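Protein SCO1 homolog 1, mitochondrial (Arabidopsis thaliana, PDB 6N5U) binds copper(I) through its thioredoxin-fold domain and is thought to act in copper homeostasis, redox signalling or insertion of copper into cytochrome c oxidase. Local coordinates at residues G38-P43 and P70-V75; I34-F39 and H131-Y136; S74-R79 and Y127-S132. One frame throughout, in Å; residues are numbered along the deposited sequence.

Contact 1. Residues G38-P43 and P70-V75; sequences GFTHCP and PVFISV. With CU1 (copper (I) ion), chain D.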
loop_
_atom_site.group_PDB
_atom_site.type_symbol
_atom_site.label_atom_id
_atom_site.label_comp_id
_atom_site.label_asym_id
_atom_site.label_seq_id
_atom_site.Cartn_x
_atom_site.Cartn_y
_atom_site.Cartn_z
ATOM N N GLY A 38 0.800 -0.751 5.795
ATOM C CA GLY A 38 1.971 -1.004 6.623
ATOM C C GLY A 38 2.276 0.103 7.603
ATOM O O GLY A 38 1.427 0.958 7.840
ATOM N N PHE A 39 3.490 0.072 8.197
ATOM C CA PHE A 39 4.024 1.056 9.158
ATOM C C PHE A 39 5.562 1.165 9.025
ATOM O O PHE A 39 6.233 0.139 8.952
ATOM C CB PHE A 39 3.538 0.804 10.599
ATOM C CG PHE A 39 4.168 -0.289 11.433
ATOM C CD1 PHE A 39 3.765 -1.611 11.295
ATOM C CD2 PHE A 39 5.050 0.024 12.466
ATOM C CE1 PHE A 39 4.324 -2.615 12.093
ATOM C CE2 PHE A 39 5.597 -0.978 13.276
ATOM C CZ PHE A 39 5.239 -2.291 13.077
ATOM N N THR A 40 6.106 2.399 8.926
ATOM C CA THR A 40 7.531 2.649 8.669
ATOM C C THR A 40 8.472 2.022 9.706
ATOM O O THR A 40 9.589 1.692 9.351
ATOM C CB THR A 40 7.846 4.157 8.460
ATOM O OG1 THR A 40 7.867 4.842 9.706
ATOM C CG2 THR A 40 6.899 4.842 7.478
ATOM N N HIS A 41 8.031 1.808 10.935
ATOM C CA HIS A 41 8.896 1.238 11.972
ATOM C C HIS A 41 8.863 -0.298 12.034
ATOM O O HIS A 41 9.389 -0.878 12.990
ATOM C CB HIS A 41 8.586 1.872 13.350
ATOM C CG HIS A 41 9.002 3.309 13.447
ATOM N ND1 HIS A 41 8.236 4.309 12.874
ATOM C CD2 HIS A 41 10.105 3.871 13.992
ATOM C CE1 HIS A 41 8.885 5.441 13.094
ATOM N NE2 HIS A 41 10.005 5.233 13.766
ATOM N N CYS A 42 8.285 -0.952 11.005
ATOM C CA CYS A 42 8.181 -2.402 10.904
ATOM C C CYS A 42 9.542 -3.010 10.645
ATOM O O CYS A 42 10.211 -2.638 9.669
ATOM C CB CYS A 42 7.169 -2.809 9.842
ATOM S SG CYS A 42 6.678 -4.561 9.899
ATOM N N PRO A 43 9.961 -3.947 11.526
ATOM C CA PRO A 43 11.312 -4.523 11.417
ATOM C C PRO A 43 11.620 -5.380 10.182
ATOM O O PRO A 43 12.725 -5.244 9.644
ATOM C CB PRO A 43 11.450 -5.350 12.701
ATOM C CG PRO A 43 10.420 -4.803 13.638
ATOM C CD PRO A 43 9.282 -4.416 12.752
ATOM N N PRO A 70 2.370 1.584 -7.071
ATOM C CA PRO A 70 2.347 1.020 -5.718
ATOM C C PRO A 70 1.940 2.120 -4.739
ATOM O O PRO A 70 2.336 3.289 -4.912
ATOM C CB PRO A 70 3.790 0.539 -5.512
ATOM C CG PRO A 70 4.634 1.419 -6.400
ATOM C CD PRO A 70 3.748 1.961 -7.488
ATOM N N VAL A 71 1.090 1.759 -3.755
ATOM C CA VAL A 71 0.615 2.679 -2.733
ATOM C C VAL A 71 0.818 2.117 -1.309
ATOM O O VAL A 71 0.215 1.102 -0.944
ATOM C CB VAL A 71 -0.849 3.135 -2.991
ATOM C CG1 VAL A 71 -1.400 3.976 -1.825
ATOM C CG2 VAL A 71 -0.975 3.887 -4.316
ATOM N N PHE A 72 1.624 2.811 -0.496
ATOM C CA PHE A 72 1.818 2.467 0.910
ATOM C C PHE A 72 0.832 3.291 1.774
ATOM O O PHE A 72 0.886 4.519 1.723
ATOM C CB PHE A 72 3.258 2.783 1.322
ATOM C CG PHE A 72 3.553 2.760 2.799
ATOM C CD1 PHE A 72 3.843 1.566 3.445
ATOM C CD2 PHE A 72 3.618 3.939 3.531
ATOM C CE1 PHE A 72 4.153 1.553 4.812
ATOM C CE2 PHE A 72 3.917 3.921 4.900
ATOM C CZ PHE A 72 4.173 2.730 5.532
ATOM N N ILE A 73 -0.072 2.629 2.542
ATOM C CA ILE A 73 -1.001 3.324 3.454
ATOM C C ILE A 73 -0.587 2.973 4.875
ATOM O O ILE A 73 -0.466 1.796 5.202
ATOM C CB ILE A 73 -2.468 2.999 3.160
ATOM C CG1 ILE A 73 -2.814 3.287 1.684
ATOM C CG2 ILE A 73 -3.403 3.750 4.153
ATOM C CD1 ILE A 73 -4.292 2.931 1.257
ATOM N N SER A 74 -0.302 3.972 5.685
ATOM C CA SER A 74 0.173 3.783 7.053
ATOM C C SER A 74 -0.894 3.423 8.056
ATOM O O SER A 74 -1.931 4.093 8.123
ATOM C CB SER A 74 0.912 5.023 7.536
ATOM O OG SER A 74 1.339 4.818 8.873
ATOM N N VAL A 75 -0.628 2.381 8.871
ATOM C CA VAL A 75 -1.490 1.938 9.981
ATOM C C VAL A 75 -0.872 2.417 11.318
ATOM O O VAL A 75 -1.280 1.962 12.392
ATOM C CB VAL A 75 -1.829 0.422 9.980
ATOM C CG1 VAL A 75 -2.656 0.034 8.754
ATOM C CG2 VAL A 75 -0.573 -0.453 10.129
HETATM CU CU CU1 D . 4.540 -4.466 9.053
#

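Contact 2. Residues I34-F39 and H131-Y136; sequences ILYFGF and HSIVMY. With CU1 (copper (I) ion), chain D.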
loop_
_atom_site.group_PDB
_atom_site.type_symbol
_atom_site.label_atom_id
_atom_site.label_comp_id
_atom_site.label_asym_id
_atom_site.label_seq_id
_atom_site.Cartn_x
_atom_site.Cartn_y
_atom_site.Cartn_z
ATOM N N ILE A 34 -1.773 -0.769 -6.745
ATOM C CA ILE A 34 -1.626 -1.837 -5.748
ATOM C C ILE A 34 -1.473 -1.167 -4.396
ATOM O O ILE A 34 -0.512 -0.434 -4.212
ATOM C CB ILE A 34 -0.499 -2.885 -6.031
ATOM C CG1 ILE A 34 -0.698 -3.585 -7.398
ATOM C CG2 ILE A 34 -0.441 -3.922 -4.894
ATOM C CD1 ILE A 34 0.507 -4.375 -7.930
ATOM N N LEU A 35 -2.420 -1.394 -3.456
ATOM C CA LEU A 35 -2.392 -0.765 -2.120
ATOM C C LEU A 35 -1.846 -1.737 -1.078
ATOM O O LEU A 35 -2.320 -2.866 -1.007
ATOM C CB LEU A 35 -3.781 -0.278 -1.664
ATOM C CG LEU A 35 -4.683 0.492 -2.621
ATOM C CD1 LEU A 35 -6.113 0.430 -2.135
ATOM C CD2 LEU A 35 -4.311 1.950 -2.696
ATOM N N TYR A 36 -0.845 -1.312 -0.296
ATOM C CA TYR A 36 -0.225 -2.115 0.756
ATOM C C TYR A 36 -0.354 -1.327 2.043
ATOM O O TYR A 36 0.028 -0.152 2.099
ATOM C CB TYR A 36 1.270 -2.482 0.453
ATOM C CG TYR A 36 1.963 -3.197 1.601
ATOM C CD1 TYR A 36 1.728 -4.547 1.850
ATOM C CD2 TYR A 36 2.783 -2.504 2.490
ATOM C CE1 TYR A 36 2.272 -5.186 2.969
ATOM C CE2 TYR A 36 3.334 -3.131 3.611
ATOM C CZ TYR A 36 3.087 -4.478 3.840
ATOM O OH TYR A 36 3.632 -5.116 4.932
ATOM N N PHE A 37 -0.908 -1.959 3.070
ATOM C CA PHE A 37 -1.074 -1.296 4.367
ATOM C C PHE A 37 0.100 -1.730 5.240
ATOM O O PHE A 37 0.389 -2.935 5.333
ATOM C CB PHE A 37 -2.435 -1.668 4.993
ATOM C CG PHE A 37 -3.653 -1.041 4.329
ATOM C CD1 PHE A 37 -4.121 -1.510 3.103
ATOM C CD2 PHE A 37 -4.348 -0.001 4.948
ATOM C CE1 PHE A 37 -5.220 -0.922 2.481
ATOM C CE2 PHE A 37 -5.459 0.584 4.326
ATOM C CZ PHE A 37 -5.877 0.123 3.089
ATOM N N GLY A 38 0.800 -0.751 5.795
ATOM C CA GLY A 38 1.971 -1.004 6.623
ATOM C C GLY A 38 2.276 0.103 7.603
ATOM O O GLY A 38 1.427 0.958 7.840
ATOM N N PHE A 39 3.490 0.072 8.197
ATOM C CA PHE A 39 4.024 1.056 9.158
ATOM C C PHE A 39 5.562 1.165 9.025
ATOM O O PHE A 39 6.233 0.139 8.952
ATOM C CB PHE A 39 3.538 0.804 10.599
ATOM C CG PHE A 39 4.168 -0.289 11.433
ATOM C CD1 PHE A 39 3.765 -1.611 11.295
ATOM C CD2 PHE A 39 5.050 0.024 12.466
ATOM C CE1 PHE A 39 4.324 -2.615 12.093
ATOM C CE2 PHE A 39 5.597 -0.978 13.276
ATOM C CZ PHE A 39 5.239 -2.291 13.077
ATOM N N HIS A 131 -0.800 -6.030 12.193
ATOM C CA HIS A 131 -1.756 -5.754 11.118
ATOM C C HIS A 131 -1.830 -6.841 10.070
ATOM O O HIS A 131 -1.006 -7.762 10.056
ATOM C CB HIS A 131 -1.432 -4.398 10.450
ATOM C CG HIS A 131 -0.086 -4.381 9.773
ATOM N ND1 HIS A 131 0.050 -4.690 8.431
ATOM C CD2 HIS A 131 1.138 -4.141 10.294
ATOM C CE1 HIS A 131 1.338 -4.570 8.173
ATOM N NE2 HIS A 131 2.028 -4.234 9.269
ATOM N N SER A 132 -2.826 -6.705 9.180
ATOM C CA SER A 132 -3.120 -7.620 8.077
ATOM C C SER A 132 -2.038 -7.445 7.015
ATOM O O SER A 132 -1.726 -6.303 6.653
ATOM C CB SER A 132 -4.482 -7.289 7.470
ATOM O OG SER A 132 -5.491 -7.014 8.426
ATOM N N ILE A 133 -1.416 -8.552 6.568
ATOM C CA ILE A 133 -0.369 -8.495 5.526
ATOM C C ILE A 133 -1.109 -8.710 4.232
ATOM O O ILE A 133 -1.479 -9.846 3.880
ATOM C CB ILE A 133 0.826 -9.442 5.771
ATOM C CG1 ILE A 133 1.459 -9.123 7.138
ATOM C CG2 ILE A 133 1.854 -9.322 4.637
ATOM C CD1 ILE A 133 1.781 -10.319 7.983
ATOM N N VAL A 134 -1.440 -7.575 3.589
ATOM C CA VAL A 134 -2.339 -7.514 2.451
ATOM C C VAL A 134 -1.880 -6.583 1.293
ATOM O O VAL A 134 -1.252 -5.567 1.535
ATOM C CB VAL A 134 -3.706 -7.045 3.047
ATOM C CG1 VAL A 134 -4.710 -6.742 1.973
ATOM C CG2 VAL A 134 -4.293 -8.071 4.007
ATOM N N MET A 135 -2.263 -6.922 0.054
ATOM C CA MET A 135 -2.075 -6.123 -1.154
ATOM C C MET A 135 -3.379 -6.184 -1.930
ATOM O O MET A 135 -4.001 -7.257 -2.045
ATOM C CB MET A 135 -0.884 -6.574 -2.019
ATOM C CG MET A 135 0.440 -6.281 -1.388
ATOM S SD MET A 135 1.886 -6.911 -2.230
ATOM C CE MET A 135 1.526 -8.759 -2.214
ATOM N N TYR A 136 -3.797 -5.030 -2.449
ATOM C CA TYR A 136 -5.065 -4.898 -3.156
ATOM C C TYR A 136 -4.852 -4.331 -4.531
ATOM O O TYR A 136 -4.407 -3.188 -4.659
ATOM C CB TYR A 136 -6.014 -3.962 -2.378
ATOM C CG TYR A 136 -6.470 -4.464 -1.033
ATOM C CD1 TYR A 136 -7.376 -5.515 -0.932
ATOM C CD2 TYR A 136 -6.056 -3.843 0.142
ATOM C CE1 TYR A 136 -7.847 -5.950 0.304
ATOM C CE2 TYR A 136 -6.535 -4.261 1.387
ATOM C CZ TYR A 136 -7.433 -5.315 1.462
ATOM O OH TYR A 136 -7.840 -5.827 2.668
HETATM CU CU CU1 D . 4.540 -4.466 9.053
#

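Contact 3. Residues S74-R79 and Y127-S132; sequences SVDPER and YLVDHS. With CU1 (copper (I) ion), chain D.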
loop_
_atom_site.group_PDB
_atom_site.type_symbol
_atom_site.label_atom_id
_atom_site.label_comp_id
_atom_site.label_asym_id
_atom_site.label_seq_id
_atom_site.Cartn_x
_atom_site.Cartn_y
_atom_site.Cartn_z
ATOM N N SER A 74 -0.302 3.972 5.685
ATOM C CA SER A 74 0.173 3.783 7.053
ATOM C C SER A 74 -0.894 3.423 8.056
ATOM O O SER A 74 -1.931 4.093 8.123
ATOM C CB SER A 74 0.912 5.023 7.536
ATOM O OG SER A 74 1.339 4.818 8.873
ATOM N N VAL A 75 -0.628 2.381 8.871
ATOM C CA VAL A 75 -1.490 1.938 9.981
ATOM C C VAL A 75 -0.872 2.417 11.318
ATOM O O VAL A 75 -1.280 1.962 12.392
ATOM C CB VAL A 75 -1.829 0.422 9.980
ATOM C CG1 VAL A 75 -2.656 0.034 8.754
ATOM C CG2 VAL A 75 -0.573 -0.453 10.129
ATOM N N ASP A 76 0.107 3.373 11.239
ATOM C CA ASP A 76 0.753 3.977 12.407
ATOM C C ASP A 76 0.826 5.495 12.258
ATOM O O ASP A 76 1.935 6.032 12.241
ATOM C CB ASP A 76 2.125 3.329 12.683
ATOM C CG ASP A 76 2.813 3.708 13.983
ATOM O OD1 ASP A 76 2.154 4.294 14.852
ATOM O OD2 ASP A 76 4.018 3.418 14.120
ATOM N N PRO A 77 -0.332 6.224 12.225
ATOM C CA PRO A 77 -0.278 7.685 12.056
ATOM C C PRO A 77 0.404 8.487 13.185
ATOM O O PRO A 77 0.757 9.656 12.957
ATOM C CB PRO A 77 -1.752 8.070 11.895
ATOM C CG PRO A 77 -2.499 7.002 12.562
ATOM C CD PRO A 77 -1.736 5.765 12.271
ATOM N N GLU A 78 0.583 7.885 14.389
ATOM C CA GLU A 78 1.202 8.584 15.529
ATOM C C GLU A 78 2.672 8.861 15.295
ATOM O O GLU A 78 3.174 9.887 15.767
ATOM C CB GLU A 78 1.021 7.812 16.849
ATOM C CG GLU A 78 -0.400 7.816 17.405
ATOM C CD GLU A 78 -0.742 6.636 18.302
ATOM O OE1 GLU A 78 -0.671 5.473 17.837
ATOM O OE2 GLU A 78 -1.092 6.879 19.479
ATOM N N ARG A 79 3.367 7.945 14.582
ATOM C CA ARG A 79 4.802 8.040 14.302
ATOM C C ARG A 79 5.085 8.372 12.845
ATOM O O ARG A 79 6.055 9.083 12.535
ATOM C CB ARG A 79 5.524 6.734 14.688
ATOM C CG ARG A 79 5.736 6.571 16.193
ATOM C CD ARG A 79 6.626 5.391 16.561
ATOM N NE ARG A 79 6.086 4.129 16.056
ATOM C CZ ARG A 79 6.496 2.929 16.441
ATOM N NH1 ARG A 79 7.449 2.808 17.359
ATOM N NH2 ARG A 79 5.955 1.841 15.921
ATOM N N TYR A 127 6.528 0.606 20.539
ATOM C CA TYR A 127 5.443 -0.280 20.213
ATOM C C TYR A 127 5.563 -0.641 18.726
ATOM O O TYR A 127 6.289 0.006 17.955
ATOM C CB TYR A 127 4.088 0.405 20.518
ATOM C CG TYR A 127 3.783 1.623 19.668
ATOM C CD1 TYR A 127 4.198 2.890 20.058
ATOM C CD2 TYR A 127 3.075 1.507 18.473
ATOM C CE1 TYR A 127 3.952 4.011 19.263
ATOM C CE2 TYR A 127 2.817 2.621 17.673
ATOM C CZ TYR A 127 3.255 3.874 18.076
ATOM O OH TYR A 127 2.994 4.993 17.325
ATOM N N LEU A 128 4.849 -1.680 18.335
ATOM C CA LEU A 128 4.730 -2.076 16.944
ATOM C C LEU A 128 3.243 -2.099 16.651
ATOM O O LEU A 128 2.449 -1.966 17.570
ATOM C CB LEU A 128 5.395 -3.445 16.651
ATOM C CG LEU A 128 6.916 -3.551 16.836
ATOM C CD1 LEU A 128 7.379 -4.965 16.747
ATOM C CD2 LEU A 128 7.659 -2.718 15.862
ATOM N N VAL A 129 2.867 -2.144 15.392
ATOM C CA VAL A 129 1.475 -2.254 14.978
ATOM C C VAL A 129 1.290 -3.638 14.339
ATOM O O VAL A 129 1.986 -3.988 13.387
ATOM C CB VAL A 129 0.964 -1.084 14.082
ATOM C CG1 VAL A 129 -0.477 -1.324 13.638
ATOM C CG2 VAL A 129 1.091 0.262 14.802
ATOM N N ASP A 130 0.445 -4.457 14.955
ATOM C CA ASP A 130 0.103 -5.785 14.455
ATOM C C ASP A 130 -0.990 -5.537 13.412
ATOM O O ASP A 130 -1.961 -4.837 13.693
ATOM C CB ASP A 130 -0.412 -6.646 15.615
ATOM C CG ASP A 130 -0.674 -8.092 15.287
ATOM O OD1 ASP A 130 -0.158 -8.572 14.266
ATOM O OD2 ASP A 130 -1.385 -8.748 16.063
ATOM N N HIS A 131 -0.800 -6.030 12.193
ATOM C CA HIS A 131 -1.756 -5.754 11.118
ATOM C C HIS A 131 -1.830 -6.841 10.070
ATOM O O HIS A 131 -1.006 -7.762 10.056
ATOM C CB HIS A 131 -1.432 -4.398 10.450
ATOM C CG HIS A 131 -0.086 -4.381 9.773
ATOM N ND1 HIS A 131 0.050 -4.690 8.431
ATOM C CD2 HIS A 131 1.138 -4.141 10.294
ATOM C CE1 HIS A 131 1.338 -4.570 8.173
ATOM N NE2 HIS A 131 2.028 -4.234 9.269
ATOM N N SER A 132 -2.826 -6.705 9.180
ATOM C CA SER A 132 -3.120 -7.620 8.077
ATOM C C SER A 132 -2.038 -7.445 7.015
ATOM O O SER A 132 -1.726 -6.303 6.653
ATOM C CB SER A 132 -4.482 -7.289 7.470
ATOM O OG SER A 132 -5.491 -7.014 8.426
HETATM CU CU CU1 D . 4.540 -4.466 9.053
#

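Contact 1. Residues G38-P43 and P70-V75
Gly38 and Ser74 form a parallel bridge, with their CA atoms 5.1 Å apart, where two neighbouring strands of the thioredoxin fold come to their ends. The domain illustrates how this fold places a metal site: the chain leaves strand 32-38 and turns at once into the copper-binding loop, here at the head of helix 45-64. Hydrogen bonding across the bridge is entirely through the backbone. Gly38 N donates to Ile73 O at 2.9 Å, and Gly38 O accepts from Val75 N at 2.7 Å, so a single glycine uses both its polar atoms to tie the loop to the strand end.

Van der Waals contact fills in around this pair. Phe72 CG lies beside the carbonyl carbon and opposite the backbone N (chi1 168°), a turn that sends the ring against the backbone of Gly38 to Thr40. Its CE1 lies 3.7 Å from Gly38 C, while Thr40 N sits at the ring edge, close to the plane. The Thr40 methyl CG2 meets Phe72 CZ at 4.0 Å, the two side chains crossing at about a right angle. From the residue just past the strand, Val75 CG2 lies 3.4 Å from Gly38 O. Helix 82-89 adds to the enclosure through Val85 and Val89 against Phe72, and Thr40 OG1 is hydrogen-bonded to Asp80 and Gln84.

The turn carries the first metal ligand. A type I beta turn runs from Phe39 to Cys42, and Cys42 CB lies above one face of the Phe39 ring, toward its rim. Cys46 and His131 complete the site, in which Cys42 SG reaches copper at 2.3 Å.

Contact 2. Residues I34-F39 and H131-Y136
Tyr36 meets Val134, Met135 and Ile133 across the contact and extends as far as His131, a worked example of one aromatic side chain linking a sheet pairing to a metal ligand. Its CG is anti to the backbone N (chi1 174°), which directs the ring along the 131-136 segment. Near the root, CB lies beside Val134 O. Farther out, CD1 comes to 3.2 Å from that same Val134 O, and Met135 CG meets CD1 at 3.9 Å at the edge of the ring. CE1 turns its edge to Ile133 CG2, a looser contact. At the tip, OH stands 4.0 Å from His131 CE1, in line with the edge of the imidazole, and the side chain also touches Cys46 of helix 45-64. With an alanine here, a gap would probably open among Met135, Ile133 and the imidazole, leaving the edge of His131 with less to steady it.

Behind Tyr36 the chains are properly paired and antiparallel: Leu35 N donates to Tyr136 O at 2.9 Å, and Tyr136 N returns a bond to Leu35 O at 3.0 Å. Alongside that pair, Phe37 CE1 meets the edge of the Tyr136 ring, 3.8 Å from Tyr136 CE2.

Beyond Tyr36 the pairing gives way to the histidine. His131 ND1 donates to Ser132 O from above the carbonyl plane, which probably helps set the rotation of the imidazole, and the Phe39 ring meets it rim to rim with planes at 86°. His131 NE2 binds copper at 2.5 Å, the metal lying in the ring plane. Together Cys42, Cys46 and His131 make the copper site of this SCO1-family protein, built on a thioredoxin fold.

Contact 3. Residues S74-R79 and Y127-S132
Asp76 and Val129 make the closest backbone approach, with CA atoms 6.8 Å apart, a spacing wider than that of paired strands, so the loop after strand 68-74 meets strand 127-131 through side chains. On the inner side the meeting is apolar. Val75 CG2 touches Val129 CG1 at 3.6 Å and continues to the ring of His131, the copper ligand, while Val129 CG2 lies against Asp76 CB.

The outer side is polar and built around one carboxylate. A chi1 of -171° turns the Asp76 carboxylate away from its own backbone N and out to Tyr127, whose side chain arrives from the opposite direction. Tyr127 OH donates to Asp76 OD1 at 2.7 Å; OD1 accepts with its syn lone pair and sits in the plane of the phenol at its edge. The other oxygen belongs to Arg79, which grips it side-on: NE and NH2 both bond Asp76 OD2, at 2.9 and 3.1 Å, in the plane of the guanidinium, together making a salt bridge.

Held this way, the guanidinium lies flat on one face of Tyr127, with centres 3.9 Å apart and planes at 19°, a stacked cation-pi pair. Arg79 NH2 also donates to Tyr127 O at 2.8 Å, from above the carbonyl plane, and NH1 adds a weak bond to the same oxygen. Lys119 makes a second cation-pi contact with Tyr127 and a salt bridge with Glu78.

Arginine and phenol thus each touch the other while sharing the carboxylate between them. With both its oxygens engaged and a guanidinium bound to OD2, buried Asp76 is likely to remain ionised, and this network probably fixes the loop against the strand that carries His131.

In the fold
The three contacts converge on copper from different depths of one fold. Contacts 1 and 2 are buried and share strand 32-38, whose end they reach from its two neighbours in the sheet, parallel on one side and antiparallel on the other; both rely on backbone pairing and apolar or aromatic filling. Contact 3 lies farther out and is only partly buried, and there charged and hydrogen-bonded side chains do the joining. It takes up the loop where contact 1 ends and the strand that leads into contact 2. Contact 1 includes Cys42, and His131 is common to contacts 2 and 3, where strand 127-131 runs on toward strand 135-138.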